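Local coordinates for protein PHOX (Pseudomonas fluorescens, PDB 4A9V) that catalyses phosphate monoester hydrolysis as an alkaline phosphatase of the PhoX family, with a cofactor of iron and calcium held in a beta-propeller, at residues Thr381-Ile389 / Cys400-Arg408; Arg421-Trp432 / Phe444-Asn454. All blocks are in the same frame, centred on the assembly; numbering follows the deposited sequence. Where two conformers were deposited one is given.

Interaction 1: residues Thr381-Ile389 / Cys400-Arg408; sequences TRMDRPEWI and CTLTNNAKR. With CA (calcium ion), chain R; CA (calcium ion), chain Q; FEO (mu-oxo-diiron), chain S.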
loop_
_atom_site.group_PDB
_atom_site.type_symbol
_atom_site.label_atom_id
_atom_site.label_comp_id
_atom_site.label_asym_id
_atom_site.label_seq_id
_atom_site.Cartn_x
_atom_site.Cartn_y
_atom_site.Cartn_z
ATOM N N THR A 381 -3.038 -8.788 -18.633
ATOM C CA THR A 381 -2.486 -7.586 -19.250
ATOM C C THR A 381 -1.437 -6.941 -18.350
ATOM O O THR A 381 -1.718 -6.602 -17.197
ATOM C CB THR A 381 -3.589 -6.550 -19.521
ATOM O OG1 THR A 381 -4.623 -7.138 -20.321
ATOM C CG2 THR A 381 -3.027 -5.306 -20.199
ATOM N N ARG A 382 -0.242 -6.741 -18.892
ATOM C CA ARG A 382 0.833 -6.074 -18.163
ATOM C C ARG A 382 0.516 -4.597 -17.961
ATOM O O ARG A 382 0.131 -3.910 -18.905
ATOM C CB ARG A 382 2.135 -6.230 -18.946
ATOM C CG ARG A 382 2.555 -7.683 -19.126
ATOM C CD ARG A 382 3.914 -7.789 -19.791
ATOM N NE ARG A 382 4.974 -7.427 -18.860
ATOM C CZ ARG A 382 6.267 -7.499 -19.145
ATOM N NH1 ARG A 382 6.641 -7.697 -20.397
ATOM N NH2 ARG A 382 7.183 -7.307 -18.202
ATOM N N MET A 383 0.653 -4.121 -16.722
ATOM C CA MET A 383 0.163 -2.801 -16.332
ATOM C C MET A 383 1.291 -1.864 -15.895
ATOM O O MET A 383 2.354 -2.299 -15.440
ATOM C CB MET A 383 -0.856 -2.929 -15.197
ATOM C CG MET A 383 -2.050 -3.819 -15.523
ATOM S SD MET A 383 -3.023 -3.308 -16.951
ATOM C CE MET A 383 -3.851 -1.866 -16.295
ATOM N N ASP A 384 0.989 -0.566 -15.932
ATOM C CA ASP A 384 1.915 0.479 -15.483
ATOM C C ASP A 384 1.882 0.644 -13.949
ATOM O O ASP A 384 1.382 1.645 -13.431
ATOM C CB ASP A 384 1.560 1.830 -16.125
ATOM C CG ASP A 384 1.852 1.911 -17.616
ATOM O OD1 ASP A 384 2.465 0.978 -18.179
ATOM O OD2 ASP A 384 1.498 2.972 -18.188
ATOM N N ARG A 385 2.472 -0.312 -13.240
ATOM C CA ARG A 385 2.642 -0.237 -11.784
ATOM C C ARG A 385 1.344 0.052 -11.043
ATOM O O ARG A 385 1.168 1.120 -10.445
ATOM C CB ARG A 385 3.698 0.790 -11.401
ATOM C CG ARG A 385 5.094 0.440 -11.876
ATOM C CD ARG A 385 6.100 1.404 -11.289
ATOM N NE ARG A 385 6.094 1.313 -9.838
ATOM C CZ ARG A 385 6.469 2.291 -9.028
ATOM N NH1 ARG A 385 7.153 3.316 -9.516
ATOM N NH2 ARG A 385 6.297 2.168 -7.717
ATOM N N PRO A 386 0.463 -0.950 -10.967
ATOM C CA PRO A 386 -0.702 -0.828 -10.101
ATOM C C PRO A 386 -0.308 -0.586 -8.657
ATOM O O PRO A 386 0.487 -1.343 -8.094
ATOM C CB PRO A 386 -1.401 -2.186 -10.247
ATOM C CG PRO A 386 -0.824 -2.814 -11.465
ATOM C CD PRO A 386 0.563 -2.279 -11.589
ATOM N N GLU A 387 -0.852 0.472 -8.070
ATOM C CA GLU A 387 -0.711 0.683 -6.639
ATOM C C GLU A 387 -2.089 0.569 -5.985
ATOM O O GLU A 387 -2.683 -0.505 -6.046
ATOM C CB GLU A 387 0.106 1.941 -6.325
ATOM C CG GLU A 387 1.571 1.740 -6.712
ATOM C CD GLU A 387 2.524 2.743 -6.079
ATOM O OE1 GLU A 387 2.608 3.873 -6.604
ATOM O OE2 GLU A 387 3.223 2.406 -5.086
ATOM N N TRP A 388 -2.599 1.601 -5.326
ATOM C CA TRP A 388 -3.805 1.405 -4.521
ATOM C C TRP A 388 -5.055 1.253 -5.360
ATOM O O TRP A 388 -5.231 1.912 -6.388
ATOM C CB TRP A 388 -4.023 2.567 -3.565
ATOM C CG TRP A 388 -3.020 2.659 -2.455
ATOM C CD1 TRP A 388 -1.636 2.632 -2.545
ATOM C CD2 TRP A 388 -3.307 3.078 -1.093
ATOM N NE1 TRP A 388 -1.069 2.969 -1.346
ATOM C CE2 TRP A 388 -2.023 3.298 -0.450
ATOM C CE3 TRP A 388 -4.468 3.385 -0.397
ATOM C CZ2 TRP A 388 -1.925 3.759 0.852
ATOM C CZ3 TRP A 388 -4.351 3.877 0.905
ATOM C CH2 TRP A 388 -3.109 4.063 1.507
ATOM N N ILE A 389 -5.991 0.471 -4.821
ATOM C CA ILE A 389 -7.329 0.300 -5.372
ATOM C C ILE A 389 -8.351 0.693 -4.311
ATOM O O ILE A 389 -8.185 0.365 -3.126
ATOM C CB ILE A 389 -7.542 -1.165 -5.813
ATOM C CG1 ILE A 389 -6.515 -1.536 -6.886
ATOM C CG2 ILE A 389 -8.959 -1.367 -6.332
ATOM C CD1 ILE A 389 -6.481 -3.008 -7.246
ATOM N N CYS A 400 -8.000 2.475 -9.544
ATOM C CA CYS A 400 -6.672 1.922 -9.330
ATOM C C CYS A 400 -5.650 2.901 -9.893
ATOM O O CYS A 400 -5.728 3.284 -11.064
ATOM C CB CYS A 400 -6.550 0.590 -10.081
ATOM S SG CYS A 400 -4.965 -0.256 -9.896
ATOM N N THR A 401 -4.665 3.276 -9.087
ATOM C CA THR A 401 -3.571 4.070 -9.620
ATOM C C THR A 401 -2.606 3.185 -10.405
ATOM O O THR A 401 -2.346 2.030 -10.041
ATOM C CB THR A 401 -2.825 4.821 -8.510
ATOM O OG1 THR A 401 -2.419 3.889 -7.510
ATOM C CG2 THR A 401 -3.699 5.898 -7.898
ATOM N N LEU A 402 -2.129 3.730 -11.513
ATOM C CA LEU A 402 -1.070 3.136 -12.309
ATOM C C LEU A 402 0.037 4.181 -12.316
ATOM O O LEU A 402 -0.072 5.217 -12.990
ATOM C CB LEU A 402 -1.589 2.854 -13.724
ATOM C CG LEU A 402 -2.779 1.889 -13.834
ATOM C CD1 LEU A 402 -3.271 1.813 -15.273
ATOM C CD2 LEU A 402 -2.365 0.510 -13.338
ATOM N N THR A 403 0.978 4.034 -11.390
ATOM C CA THR A 403 1.679 5.201 -10.894
ATOM C C THR A 403 2.619 5.812 -11.944
ATOM O O THR A 403 2.757 7.029 -12.023
ATOM C CB THR A 403 2.381 4.912 -9.548
ATOM O OG1 THR A 403 2.716 6.156 -8.930
ATOM C CG2 THR A 403 3.635 4.077 -9.699
ATOM N N ASN A 404 3.259 4.949 -12.733
ATOM C CA ASN A 404 4.109 5.330 -13.864
ATOM C C ASN A 404 4.698 4.044 -14.454
ATOM O O ASN A 404 4.476 2.949 -13.918
ATOM C CB ASN A 404 5.213 6.316 -13.443
ATOM C CG ASN A 404 6.000 5.848 -12.236
ATOM O OD1 ASN A 404 6.619 4.780 -12.249
ATOM N ND2 ASN A 404 6.026 6.679 -11.193
ATOM N N ASN A 405 5.375 4.153 -15.591
ATOM C CA ASN A 405 6.106 3.025 -16.155
ATOM C C ASN A 405 7.031 3.503 -17.252
ATOM O O ASN A 405 6.652 3.597 -18.421
ATOM C CB ASN A 405 5.150 1.971 -16.709
ATOM C CG ASN A 405 5.873 0.752 -17.234
ATOM O OD1 ASN A 405 7.097 0.660 -17.148
ATOM N ND2 ASN A 405 5.113 -0.237 -17.682
ATOM N N ALA A 406 8.264 3.771 -16.863
ATOM C CA ALA A 406 9.268 4.264 -17.786
ATOM C C ALA A 406 9.560 3.260 -18.908
ATOM O O ALA A 406 10.123 3.635 -19.939
ATOM C CB ALA A 406 10.542 4.590 -17.022
ATOM N N LYS A 407 9.198 1.994 -18.699
ATOM C CA LYS A 407 9.500 0.974 -19.696
ATOM C C LYS A 407 8.334 0.670 -20.633
ATOM O O LYS A 407 8.470 -0.132 -21.549
ATOM C CB LYS A 407 9.963 -0.320 -19.023
ATOM C CG LYS A 407 11.262 -0.211 -18.241
ATOM C CD LYS A 407 11.521 -1.497 -17.471
ATOM C CE LYS A 407 12.974 -1.636 -17.049
ATOM N NZ LYS A 407 13.306 -3.044 -16.696
ATOM N N ARG A 408 7.202 1.343 -20.456
ATOM C CA ARG A 408 6.098 1.156 -21.393
ATOM C C ARG A 408 6.555 1.489 -22.814
ATOM O O ARG A 408 7.233 2.490 -23.041
ATOM C CB ARG A 408 4.901 2.013 -20.993
ATOM C CG ARG A 408 3.688 1.906 -21.914
ATOM C CD ARG A 408 3.117 0.500 -22.032
ATOM N NE ARG A 408 2.743 -0.054 -20.733
ATOM C CZ ARG A 408 2.175 -1.241 -20.556
ATOM N NH1 ARG A 408 1.992 -2.061 -21.581
ATOM N NH2 ARG A 408 1.838 -1.634 -19.334
HETATM CA CA CA R . 4.654 4.506 -5.253
HETATM CA CA CA Q . 2.754 3.163 -2.420
HETATM FE FE1 FEO S . 4.947 0.545 -1.102
HETATM FE FE2 FEO S . 3.936 0.466 -4.424
HETATM O O FEO S . 4.388 1.371 -2.780
HETATM O O HOH W 1 0.127 -4.273 -21.606
HETATM O O HOH W 2 7.144 6.406 -8.506
HETATM O O HOH W 3 6.565 3.134 -4.804
HETATM O O HOH W 4 1.559 2.579 -0.287
HETATM O O HOH W 5 4.511 2.501 -0.297
HETATM O O HOH W 6 2.601 5.241 -1.057
HETATM O O HOH W 7 5.184 4.104 -2.758
#
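Pro386 and Leu402 pair across an antiparallel beta hairpin of the propeller, and a one-residue register shift before Ile389-Cys400 marks a beta bulge. The tight part is apolar: the SG of Cys400 lies 3.6 Å from Ile389 CG1, while Leu402 CD1 meets Met383 CE and its CD2 faces the proline ring. At the loop end a buried carboxylate is gripped. Arg408, bent at chi2 and chi3 (60° and 57°), turns its guanidinium edge so that NE (2.8 Å) and NH2 both reach Asp384 OD1, which also accepts, above the carboxylate plane, from Asn405 ND2 (bonded to Gln413 too); Arg408 NH2 also donates to Arg382 O. With an alanine at Arg408, Asp384 is likely to lose its countercharge and Arg382 O this donor. The watery side is looser. Arg385, in one of its two conformers, is salt-bridged to Asp292, has Thr403 CG2 over one guanidinium face and gives Asn404, whose stronger partner is Ser477, only a weak bond at OD1 (131° at the hydrogen). Beside it, Glu387 OE1 and OE2 bind one calcium at 2.5 Å; Glu387 OE2 also reaches a second calcium and lies 2.2 Å from FE2 of the diiron group.

Interaction 2: residues Arg421-Trp432 / Phe444-Asn454; sequences REKNVYGQILRW and FAWDLFVVAGN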
loop_
_atom_site.group_PDB
_atom_site.type_symbol
_atom_site.label_atom_id
_atom_site.label_comp_id
_atom_site.label_asym_id
_atom_site.label_seq_id
_atom_site.Cartn_x
_atom_site.Cartn_y
_atom_site.Cartn_z
ATOM N N ARG A 421 0.706 5.525 -23.035
ATOM C CA ARG A 421 1.907 6.313 -23.344
ATOM C C ARG A 421 3.175 5.504 -23.125
ATOM O O ARG A 421 3.412 4.982 -22.034
ATOM C CB ARG A 421 1.973 7.576 -22.475
ATOM C CG ARG A 421 0.852 8.564 -22.738
ATOM C CD ARG A 421 0.921 9.791 -21.841
ATOM N NE ARG A 421 0.796 9.426 -20.434
ATOM C CZ ARG A 421 0.709 10.297 -19.440
ATOM N NH1 ARG A 421 0.697 11.597 -19.691
ATOM N NH2 ARG A 421 0.614 9.866 -18.194
ATOM N N GLU A 422 4.076 5.553 -24.099
ATOM C CA GLU A 422 5.425 5.041 -23.898
ATOM C C GLU A 422 6.135 5.870 -22.835
ATOM O O GLU A 422 5.835 7.048 -22.648
ATOM C CB GLU A 422 6.219 5.108 -25.204
ATOM C CG GLU A 422 6.564 6.534 -25.603
ATOM C CD GLU A 422 7.529 6.639 -26.765
ATOM O OE1 GLU A 422 7.951 5.595 -27.308
ATOM O OE2 GLU A 422 7.788 7.785 -27.193
ATOM N N LYS A 423 7.118 5.270 -22.173
ATOM C CA LYS A 423 8.044 6.026 -21.334
ATOM C C LYS A 423 7.248 6.927 -20.377
ATOM O O LYS A 423 7.445 8.139 -20.302
ATOM C CB LYS A 423 9.020 6.833 -22.194
ATOM C CG LYS A 423 9.874 5.956 -23.090
ATOM C CD LYS A 423 10.764 6.764 -24.023
ATOM C CE LYS A 423 11.505 5.861 -24.999
ATOM N NZ LYS A 423 12.298 6.627 -26.002
ATOM N N ASN A 424 6.335 6.303 -19.645
ATOM C CA ASN A 424 5.328 6.999 -18.870
ATOM C C ASN A 424 5.899 7.439 -17.520
ATOM O O ASN A 424 6.179 6.612 -16.653
ATOM C CB ASN A 424 4.159 6.035 -18.670
ATOM C CG ASN A 424 3.088 6.573 -17.746
ATOM O OD1 ASN A 424 2.960 7.784 -17.550
ATOM N ND2 ASN A 424 2.249 5.670 -17.239
ATOM N N VAL A 425 6.143 8.739 -17.381
ATOM C CA VAL A 425 6.714 9.274 -16.154
ATOM C C VAL A 425 5.676 9.865 -15.201
ATOM O O VAL A 425 6.021 10.239 -14.080
ATOM C CB VAL A 425 7.822 10.314 -16.440
ATOM C CG1 VAL A 425 8.903 9.708 -17.323
ATOM C CG2 VAL A 425 7.253 11.577 -17.066
ATOM N N TYR A 426 4.421 9.957 -15.639
ATOM C CA TYR A 426 3.403 10.672 -14.863
ATOM C C TYR A 426 2.338 9.791 -14.215
ATOM O O TYR A 426 1.812 10.149 -13.167
ATOM C CB TYR A 426 2.704 11.728 -15.713
ATOM C CG TYR A 426 3.621 12.813 -16.228
ATOM C CD1 TYR A 426 4.178 13.746 -15.366
ATOM C CD2 TYR A 426 3.873 12.950 -17.591
ATOM C CE1 TYR A 426 4.988 14.766 -15.844
ATOM C CE2 TYR A 426 4.664 13.977 -18.076
ATOM C CZ TYR A 426 5.193 14.897 -17.206
ATOM O OH TYR A 426 5.990 15.900 -17.719
ATOM N N GLY A 427 1.935 8.722 -14.897
ATOM C CA GLY A 427 0.886 7.846 -14.387
ATOM C C GLY A 427 -0.529 8.240 -14.774
ATOM O O GLY A 427 -0.768 9.208 -15.507
ATOM N N GLN A 428 -1.472 7.452 -14.280
ATOM C CA GLN A 428 -2.870 7.594 -14.638
ATOM C C GLN A 428 -3.707 6.837 -13.603
ATOM O O GLN A 428 -3.165 6.058 -12.808
ATOM C CB GLN A 428 -3.137 7.079 -16.071
ATOM C CG GLN A 428 -2.860 5.593 -16.297
ATOM C CD GLN A 428 -1.475 5.313 -16.866
ATOM O OE1 GLN A 428 -0.592 6.167 -16.843
ATOM N NE2 GLN A 428 -1.259 4.080 -17.306
ATOM N N ILE A 429 -4.994 7.168 -13.539
ATOM C CA ILE A 429 -5.925 6.460 -12.663
ATOM C C ILE A 429 -6.962 5.744 -13.516
ATOM O O ILE A 429 -7.676 6.360 -14.328
ATOM C CB ILE A 429 -6.616 7.384 -11.641
ATOM C CG1 ILE A 429 -5.559 8.119 -10.813
ATOM C CG2 ILE A 429 -7.545 6.562 -10.758
ATOM C CD1 ILE A 429 -6.129 9.084 -9.792
ATOM N N LEU A 430 -7.006 4.431 -13.341
ATOM C CA LEU A 430 -7.889 3.525 -14.042
ATOM C C LEU A 430 -9.155 3.286 -13.219
ATOM O O LEU A 430 -9.084 3.147 -12.001
ATOM C CB LEU A 430 -7.132 2.212 -14.238
ATOM C CG LEU A 430 -7.888 0.980 -14.714
ATOM C CD1 LEU A 430 -8.434 1.166 -16.119
ATOM C CD2 LEU A 430 -6.962 -0.219 -14.651
ATOM N N ARG A 431 -10.311 3.296 -13.878
ATOM C CA ARG A 431 -11.587 2.989 -13.248
ATOM C C ARG A 431 -12.220 1.810 -13.959
ATOM O O ARG A 431 -12.153 1.719 -15.186
ATOM C CB ARG A 431 -12.509 4.214 -13.323
ATOM C CG ARG A 431 -13.952 3.945 -12.940
ATOM C CD ARG A 431 -14.730 5.224 -12.684
ATOM N NE ARG A 431 -14.725 6.110 -13.842
ATOM C CZ ARG A 431 -15.109 7.383 -13.810
ATOM N NH1 ARG A 431 -15.581 7.912 -12.690
ATOM N NH2 ARG A 431 -14.997 8.129 -14.898
ATOM N N TRP A 432 -12.917 0.955 -13.214
ATOM C CA TRP A 432 -13.812 -0.006 -13.841
ATOM C C TRP A 432 -15.122 -0.116 -13.123
ATOM O O TRP A 432 -15.247 0.164 -11.926
ATOM C CB TRP A 432 -13.178 -1.392 -14.051
ATOM C CG TRP A 432 -12.718 -2.107 -12.807
ATOM C CD1 TRP A 432 -13.414 -3.031 -12.036
ATOM C CD2 TRP A 432 -11.368 -2.097 -12.256
ATOM N NE1 TRP A 432 -12.603 -3.563 -11.065
ATOM C CE2 TRP A 432 -11.357 -3.042 -11.149
ATOM C CE3 TRP A 432 -10.203 -1.444 -12.589
ATOM C CZ2 TRP A 432 -10.204 -3.298 -10.415
ATOM C CZ3 TRP A 432 -9.058 -1.685 -11.836
ATOM C CH2 TRP A 432 -9.065 -2.569 -10.758
ATOM N N PHE A 444 -16.077 -6.312 -17.028
ATOM C CA PHE A 444 -16.265 -4.946 -16.592
ATOM C C PHE A 444 -16.009 -3.984 -17.748
ATOM O O PHE A 444 -15.368 -4.343 -18.744
ATOM C CB PHE A 444 -15.343 -4.628 -15.404
ATOM C CG PHE A 444 -13.893 -4.946 -15.650
ATOM C CD1 PHE A 444 -13.090 -4.069 -16.364
ATOM C CD2 PHE A 444 -13.333 -6.126 -15.195
ATOM C CE1 PHE A 444 -11.763 -4.366 -16.620
ATOM C CE2 PHE A 444 -12.007 -6.423 -15.440
ATOM C CZ PHE A 444 -11.209 -5.516 -16.103
ATOM N N ALA A 445 -16.531 -2.771 -17.596
ATOM C CA ALA A 445 -16.169 -1.644 -18.439
ATOM C C ALA A 445 -15.095 -0.828 -17.724
ATOM O O ALA A 445 -15.203 -0.590 -16.532
ATOM C CB ALA A 445 -17.400 -0.790 -18.688
ATOM N N TRP A 446 -14.086 -0.368 -18.454
ATOM C CA TRP A 446 -13.037 0.457 -17.861
ATOM C C TRP A 446 -12.894 1.778 -18.576
ATOM O O TRP A 446 -13.255 1.917 -19.752
ATOM C CB TRP A 446 -11.703 -0.299 -17.812
ATOM C CG TRP A 446 -11.103 -0.597 -19.164
ATOM C CD1 TRP A 446 -11.230 -1.761 -19.899
ATOM C CD2 TRP A 446 -10.268 0.283 -19.976
ATOM N NE1 TRP A 446 -10.551 -1.662 -21.090
ATOM C CE2 TRP A 446 -9.967 -0.451 -21.198
ATOM C CE3 TRP A 446 -9.801 1.575 -19.835
ATOM C CZ2 TRP A 446 -9.276 0.130 -22.250
ATOM C CZ3 TRP A 446 -9.083 2.139 -20.886
ATOM C CH2 TRP A 446 -8.852 1.443 -22.075
ATOM N N ASP A 447 -12.362 2.767 -17.864
ATOM C CA ASP A 447 -11.982 4.047 -18.467
ATOM C C ASP A 447 -10.812 4.630 -17.688
ATOM O O ASP A 447 -10.583 4.269 -16.538
ATOM C CB ASP A 447 -13.172 5.035 -18.508
ATOM C CG ASP A 447 -13.554 5.581 -17.132
ATOM O OD1 ASP A 447 -14.056 4.798 -16.294
ATOM O OD2 ASP A 447 -13.386 6.801 -16.901
ATOM N N LEU A 448 -10.052 5.515 -18.323
ATOM C CA LEU A 448 -9.030 6.261 -17.581
ATOM C C LEU A 448 -9.639 7.535 -17.001
ATOM O O LEU A 448 -9.899 8.515 -17.704
ATOM C CB LEU A 448 -7.806 6.572 -18.425
ATOM C CG LEU A 448 -6.939 5.357 -18.788
ATOM C CD1 LEU A 448 -5.666 5.795 -19.500
ATOM C CD2 LEU A 448 -6.599 4.493 -17.581
ATOM N N PHE A 449 -9.861 7.505 -15.692
ATOM C CA PHE A 449 -10.434 8.629 -14.963
ATOM C C PHE A 449 -9.559 9.880 -15.058
ATOM O O PHE A 449 -10.074 10.987 -15.166
ATOM C CB PHE A 449 -10.640 8.228 -13.494
ATOM C CG PHE A 449 -11.159 9.338 -12.633
ATOM C CD1 PHE A 449 -12.446 9.813 -12.800
ATOM C CD2 PHE A 449 -10.337 9.972 -11.720
ATOM C CE1 PHE A 449 -12.902 10.903 -12.087
ATOM C CE2 PHE A 449 -10.809 11.024 -10.958
ATOM C CZ PHE A 449 -12.085 11.513 -11.166
ATOM N N VAL A 450 -8.242 9.710 -15.022
ATOM C CA VAL A 450 -7.335 10.817 -15.295
ATOM C C VAL A 450 -6.045 10.255 -15.869
ATOM O O VAL A 450 -5.649 9.136 -15.545
ATOM C CB VAL A 450 -7.071 11.673 -14.031
ATOM C CG1 VAL A 450 -6.276 10.906 -12.997
ATOM C CG2 VAL A 450 -6.363 12.973 -14.403
ATOM N N VAL A 451 -5.427 11.010 -16.767
ATOM C CA VAL A 451 -4.076 10.742 -17.228
ATOM C C VAL A 451 -3.197 11.899 -16.771
ATOM O O VAL A 451 -3.404 13.035 -17.194
ATOM C CB VAL A 451 -4.014 10.595 -18.760
ATOM C CG1 VAL A 451 -2.603 10.219 -19.184
ATOM C CG2 VAL A 451 -5.021 9.557 -19.241
ATOM N N ALA A 452 -2.347 11.655 -15.778
ATOM C CA ALA A 452 -1.533 12.727 -15.236
ATOM C C ALA A 452 -0.555 13.226 -16.290
ATOM O O ALA A 452 -0.158 12.491 -17.192
ATOM C CB ALA A 452 -0.796 12.256 -13.992
ATOM N N GLY A 453 -0.172 14.488 -16.170
ATOM C CA GLY A 453 0.777 15.072 -17.094
ATOM C C GLY A 453 1.164 16.468 -16.672
ATOM O O GLY A 453 0.747 16.957 -15.621
ATOM N N ASN A 454 1.974 17.109 -17.504
ATOM C CA ASN A 454 2.420 18.463 -17.234
ATOM C C ASN A 454 2.082 19.363 -18.414
ATOM O O ASN A 454 2.845 19.452 -19.372
ATOM C CB ASN A 454 3.928 18.503 -16.972
ATOM C CG ASN A 454 4.378 19.840 -16.416
ATOM O OD1 ASN A 454 3.848 20.890 -16.798
ATOM N ND2 ASN A 454 5.306 19.808 -15.467
#
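The side chain of Arg431 leaves the strand with CG opposite the backbone N (chi1 169°) and bends at chi3, which lays its guanidinium alongside Asp447, whose own CG sits between backbone N and carbonyl carbon (chi1 72°). The result is a bidentate, side-on salt bridge: NE of Arg431 meets the syn lone pair of Asp447 OD1 at 2.9 Å, nearly straight at 170°, and NH2 takes OD2. The two bonds hold both groups in rotation and leave their planes nearly coplanar. Phe449 CD1 sits over one guanidinium face, toward its rim, and Asp447 OD2 has a second partner in His338. On the other face of the sheet, Trp432 CB packs 3.5 Å from Phe444 CD1, the two rings lying obliquely, and Leu430 CD1 touches Leu448 CD2 and Trp446 CB. Beyond the strands the grip changes. Arg421 points NH1 and NH2 end-on at the single oxygen Ala452 O, NH1 at 2.8 Å, while Val451 CG1 sits 3.3 Å from CZ of Arg421, over the centre of the guanidinium. Tyr426 offers a ring face to Gly453 CA, 3.9 Å from the ring centroid, in a CH-pi contact. Paired backbone bonds link Arg431 with Asp447, but Phe449 N and Val450 N both turn to Ile429 O, each through a weak bond. That doubled position is a classic beta bulge, here within an antiparallel hairpin of the beta-propeller.

From the N terminus, residues 381-389 run into strand 386-391 and turn back through strand 398-402, so interaction 1 closes the first loop. The chain then passes through residues 421-432 into strand 428-434 and returns along strand 443-451, closing the second. The loops follow in series, neither enclosing nor crossing the other, with centres about 9 Å apart. Strands 398-402 and 428-434 are sheet neighbours, as Cys400 N, 2.8 Å from Leu430 O in a probable hydrogen bond, attests; Asn405 N similarly approaches Asn424 O. Asp384 OD2 accepts from Asn424 and Gln428, joining the loops. Together the hairpins supply four successive strands, from the metal-bearing edge strand 386-391 to strand 443-451, which pairs onward with strand 340-347.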